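Local atomic coordinates of odorant binding protein (AGAP010409-PA) (Anopheles gambiae, PDB entry 3QME), a protein that probably binds odorants or similar small hydrophobic molecules in an internal cavity, as a secreted member of the insect PBP/GOBP family. Residues N50-K55 and E98-A103. Sequence-based numbering, arbitrary orientation. Where two conformers were deposited one is given.
With CYH (cyclohexanone), chain B.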
ATOM      1  N   ASN A  50       8.340  -0.372   4.300  1.00 18.64           N
ATOM      2  CA  ASN A  50       8.627   1.057   4.172  0.53 17.60           C
ATOM      3  C   ASN A  50       8.124   1.650   2.861  1.00 19.60           C
ATOM      4  O   ASN A  50       8.752   2.531   2.272  1.00 17.50           O
ATOM      5  CB  ASN A  50      10.115   1.369   4.385  0.53 21.08           C
ATOM      6  CG  ASN A  50      10.334   2.751   4.990  0.53 22.47           C
ATOM      7  OD1 ASN A  50       9.398   3.365   5.512  0.53 22.50           O
ATOM      8  ND2 ASN A  50      11.568   3.242   4.929  0.53 21.88           N
ATOM      9  N   LEU A  51       6.965   1.170   2.424  1.00 13.17           N
ATOM     10  CA  LEU A  51       6.305   1.697   1.237  1.00 15.04           C
ATOM     11  C   LEU A  51       5.352   2.816   1.620  1.00 14.78           C
ATOM     12  O   LEU A  51       4.840   3.534   0.762  1.00 15.70           O
ATOM     13  CB  LEU A  51       5.486   0.598   0.563  1.00 14.36           C
ATOM     14  CG  LEU A  51       6.261  -0.598   0.041  1.00 16.32           C
ATOM     15  CD1 LEU A  51       5.288  -1.645  -0.505  1.00 16.86           C
ATOM     16  CD2 LEU A  51       7.236  -0.141  -1.018  1.00 14.82           C
ATOM     17  N   TYR A  52       5.103   2.950   2.914  1.00 12.63           N
ATOM     18  CA  TYR A  52       4.030   3.823   3.392  1.00 16.23           C
ATOM     19  C   TYR A  52       4.341   4.236   4.804  1.00 13.16           C
ATOM     20  O   TYR A  52       5.064   3.538   5.513  1.00 14.98           O
ATOM     21  CB  TYR A  52       2.654   3.119   3.341  1.00 14.74           C
ATOM     22  CG  TYR A  52       1.513   3.945   3.935  1.00 14.88           C
ATOM     23  CD1 TYR A  52       0.843   4.897   3.169  1.00 13.25           C
ATOM     24  CD2 TYR A  52       1.111   3.769   5.259  1.00 14.18           C
ATOM     25  CE1 TYR A  52      -0.191   5.666   3.709  1.00 14.30           C
ATOM     26  CE2 TYR A  52       0.068   4.529   5.808  1.00 13.27           C
ATOM     27  CZ  TYR A  52      -0.574   5.469   5.029  1.00  8.43           C
ATOM     28  OH  TYR A  52      -1.593   6.215   5.570  1.00 10.02           O
ATOM     29  N   ASP A  53       3.754   5.354   5.206  1.00 18.51           N
ATOM     30  CA  ASP A  53       3.963   5.961   6.508  1.00 18.55           C
ATOM     31  C   ASP A  53       2.685   6.726   6.871  1.00 14.63           C
ATOM     32  O   ASP A  53       2.154   7.424   6.020  1.00 13.70           O
ATOM     33  CB  ASP A  53       5.116   6.951   6.373  1.00 22.84           C
ATOM     34  CG  ASP A  53       5.493   7.565   7.675  1.00 19.24           C
ATOM     35  OD1 ASP A  53       6.411   7.012   8.297  1.00 26.73           O
ATOM     36  OD2 ASP A  53       4.864   8.572   8.088  1.00 13.27           O
ATOM     37  N   ASP A  54       2.178   6.602   8.100  1.00 14.98           N
ATOM     38  CA  ASP A  54       0.937   7.303   8.485  1.00 14.31           C
ATOM     39  C   ASP A  54       1.016   8.827   8.302  1.00 21.11           C
ATOM     40  O   ASP A  54       0.007   9.487   8.030  1.00 18.74           O
ATOM     41  CB  ASP A  54       0.548   7.024   9.945  1.00 18.46           C
ATOM     42  CG  ASP A  54       0.271   5.554  10.217  1.00 23.32           C
ATOM     43  OD1 ASP A  54      -0.439   4.907   9.425  1.00 19.87           O
ATOM     44  OD2 ASP A  54       0.768   5.044  11.239  1.00 22.48           O
ATOM     45  N   LYS A  55       2.206   9.388   8.488  1.00 18.31           N
ATOM     46  CA  LYS A  55       2.373  10.833   8.412  1.00 15.80           C
ATOM     47  C   LYS A  55       2.803  11.296   7.020  1.00 17.21           C
ATOM     48  O   LYS A  55       2.250  12.245   6.483  1.00 17.37           O
ATOM     49  CB  LYS A  55       3.383  11.315   9.450  1.00 15.24           C
ATOM     50  CG  LYS A  55       3.658  12.816   9.359  1.00 21.15           C
ATOM     51  CD  LYS A  55       4.560  13.310  10.473  1.00 21.34           C
ATOM     52  CE  LYS A  55       4.578  14.837  10.498  1.00 36.79           C
ATOM     53  NZ  LYS A  55       5.281  15.375  11.694  1.00 37.76           N
ATOM     54  N   GLU A  98      -7.807   2.615   7.446  1.00 14.04           N
ATOM     55  CA  GLU A  98      -8.597   3.061   6.309  1.00 12.35           C
ATOM     56  C   GLU A  98      -7.818   4.070   5.462  1.00 14.11           C
ATOM     57  O   GLU A  98      -7.843   4.015   4.227  1.00 14.01           O
ATOM     58  CB  GLU A  98      -9.914   3.679   6.801  1.00 17.30           C
ATOM     59  CG  GLU A  98     -10.850   4.112   5.685  1.00 20.60           C
ATOM     60  CD  GLU A  98     -12.095   4.807   6.215  1.00 33.07           C
ATOM     61  OE1 GLU A  98     -12.933   5.221   5.386  1.00 40.97           O
ATOM     62  OE2 GLU A  98     -12.232   4.943   7.456  1.00 30.26           O
ATOM     63  N   ARG A  99      -7.111   4.980   6.127  1.00 14.62           N
ATOM     64  CA  ARG A  99      -6.266   5.950   5.429  1.00 14.59           C
ATOM     65  C   ARG A  99      -5.227   5.243   4.565  1.00 13.32           C
ATOM     66  O   ARG A  99      -5.039   5.588   3.398  1.00 12.11           O
ATOM     67  CB  ARG A  99      -5.566   6.860   6.430  1.00 13.49           C
ATOM     68  CG  ARG A  99      -4.796   7.992   5.791  1.00 12.06           C
ATOM     69  CD  ARG A  99      -3.872   8.643   6.817  1.00 20.39           C
ATOM     70  NE  ARG A  99      -4.638   9.253   7.902  1.00 15.81           N
ATOM     71  CZ  ARG A  99      -4.087   9.824   8.970  1.00 20.81           C
ATOM     72  NH1 ARG A  99      -2.765   9.855   9.108  1.00 19.80           N
ATOM     73  NH2 ARG A  99      -4.860  10.361   9.903  1.00 20.12           N
ATOM     74  N   ALA A 100      -4.547   4.257   5.146  1.00 12.26           N
ATOM     75  CA  ALA A 100      -3.510   3.510   4.429  1.00 11.28           C
ATOM     76  C   ALA A 100      -4.085   2.749   3.244  1.00 10.59           C
ATOM     77  O   ALA A 100      -3.490   2.707   2.170  1.00 12.04           O
ATOM     78  CB  ALA A 100      -2.785   2.535   5.383  1.00 10.00           C
ATOM     79  N   TYR A 101      -5.230   2.110   3.451  1.00 11.27           N
ATOM     80  CA  TYR A 101      -5.872   1.353   2.381  1.00 12.65           C
ATOM     81  C   TYR A 101      -6.332   2.280   1.259  1.00 12.87           C
ATOM     82  O   TYR A 101      -6.167   1.974   0.072  1.00 10.88           O
ATOM     83  CB  TYR A 101      -7.052   0.568   2.945  1.00 12.93           C
ATOM     84  CG  TYR A 101      -7.736  -0.326   1.950  1.00 13.54           C
ATOM     85  CD1 TYR A 101      -8.867   0.098   1.277  1.00 14.72           C
ATOM     86  CD2 TYR A 101      -7.260  -1.616   1.704  1.00 15.75           C
ATOM     87  CE1 TYR A 101      -9.521  -0.744   0.369  1.00 17.02           C
ATOM     88  CE2 TYR A 101      -7.889  -2.449   0.801  1.00 14.60           C
ATOM     89  CZ  TYR A 101      -9.020  -2.014   0.141  1.00 20.94           C
ATOM     90  OH  TYR A 101      -9.649  -2.847  -0.754  1.00 20.03           O
ATOM     91  N   SER A 102      -6.907   3.419   1.638  1.00 11.19           N
ATOM     92  CA  SER A 102      -7.283   4.434   0.663  1.00 13.87           C
ATOM     93  C   SER A 102      -6.076   4.895  -0.155  1.00 16.66           C
ATOM     94  O   SER A 102      -6.160   5.027  -1.377  1.00 13.01           O
ATOM     95  CB  SER A 102      -7.945   5.632   1.346  1.00 13.30           C
ATOM     96  OG  SER A 102      -8.319   6.595   0.376  1.00 24.64           O
ATOM     97  N   ALA A 103      -4.959   5.140   0.521  1.00 11.55           N
ATOM     98  CA  ALA A 103      -3.719   5.515  -0.160  1.00 11.73           C
ATOM     99  C   ALA A 103      -3.320   4.453  -1.176  1.00 12.17           C
ATOM    100  O   ALA A 103      -3.080   4.763  -2.344  1.00 16.40           O
ATOM    101  CB  ALA A 103      -2.604   5.714   0.858  1.00 11.04           C
TER
HETATM  102  C1  CYH B 200       0.168   1.002   1.566  1.00 22.64           C
HETATM  103  O1  CYH B 200      -0.133   1.097   2.749  1.00 33.89           O
HETATM  104  C2  CYH B 200      -0.359   2.034   0.600  1.00 22.80           C
HETATM  105  C3  CYH B 200       0.613   2.286  -0.547  1.00 24.55           C
HETATM  106  C4  CYH B 200       1.142   0.997  -1.147  1.00 19.32           C
HETATM  107  C5  CYH B 200       1.883   0.164  -0.114  1.00 23.57           C
HETATM  108  C6  CYH B 200       1.041  -0.149   1.117  1.00 27.06           C
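The ring of Y52 rests against A100 and A103 on helix 96-105, joining the short 52-53/57-58 hairpin to the helical bundle of this PBP/GOBP fold, beside a bound cyclohexanone. The two alanines lie one helical turn apart and meet different ring carbons: Y52 CE2 is 3.5 Å from A100 CB, and Y52 CE1 is 3.7 Å from A103 CB. With CG anti to the backbone N (chi1 175°), the tyrosine reaches from its strand across to the helix, and its hydroxyl end comes up against the helix backbone, Y52 OH lying 3.5 Å from A100 CA. V58 of the partner strand touches both Y52 and A103. Cyclohexanone occupies the other end of the tyrosine, its O1 3.5 Å from Y52 CB, while its ring carbons approach the A100 carbonyl and L51, whose CB is 3.7 Å from cyclohexanone C5. The contact thus forms part of the wall around the ligand.

Past the tyrosine ring, R99 makes the polar link between the segments. Its aliphatic part crosses the tyrosine at about a right angle, R99 CD packing within 3.6 Å of Y52 OH, before the chain bends at chi3 (-63°) toward the turn after the strand. The D54 carboxylate forms a salt bridge with R43, whereas D53 OD2 accepts from K55 N in an Asx turn. R99 NH2 donates to the backbone carbonyl of I93, and a second bond to the guanidinium runs from R99 NH1 to D54 O at 3.0 Å, the acceptor lying in the guanidinium plane and the N-H...O angle a bent 133°.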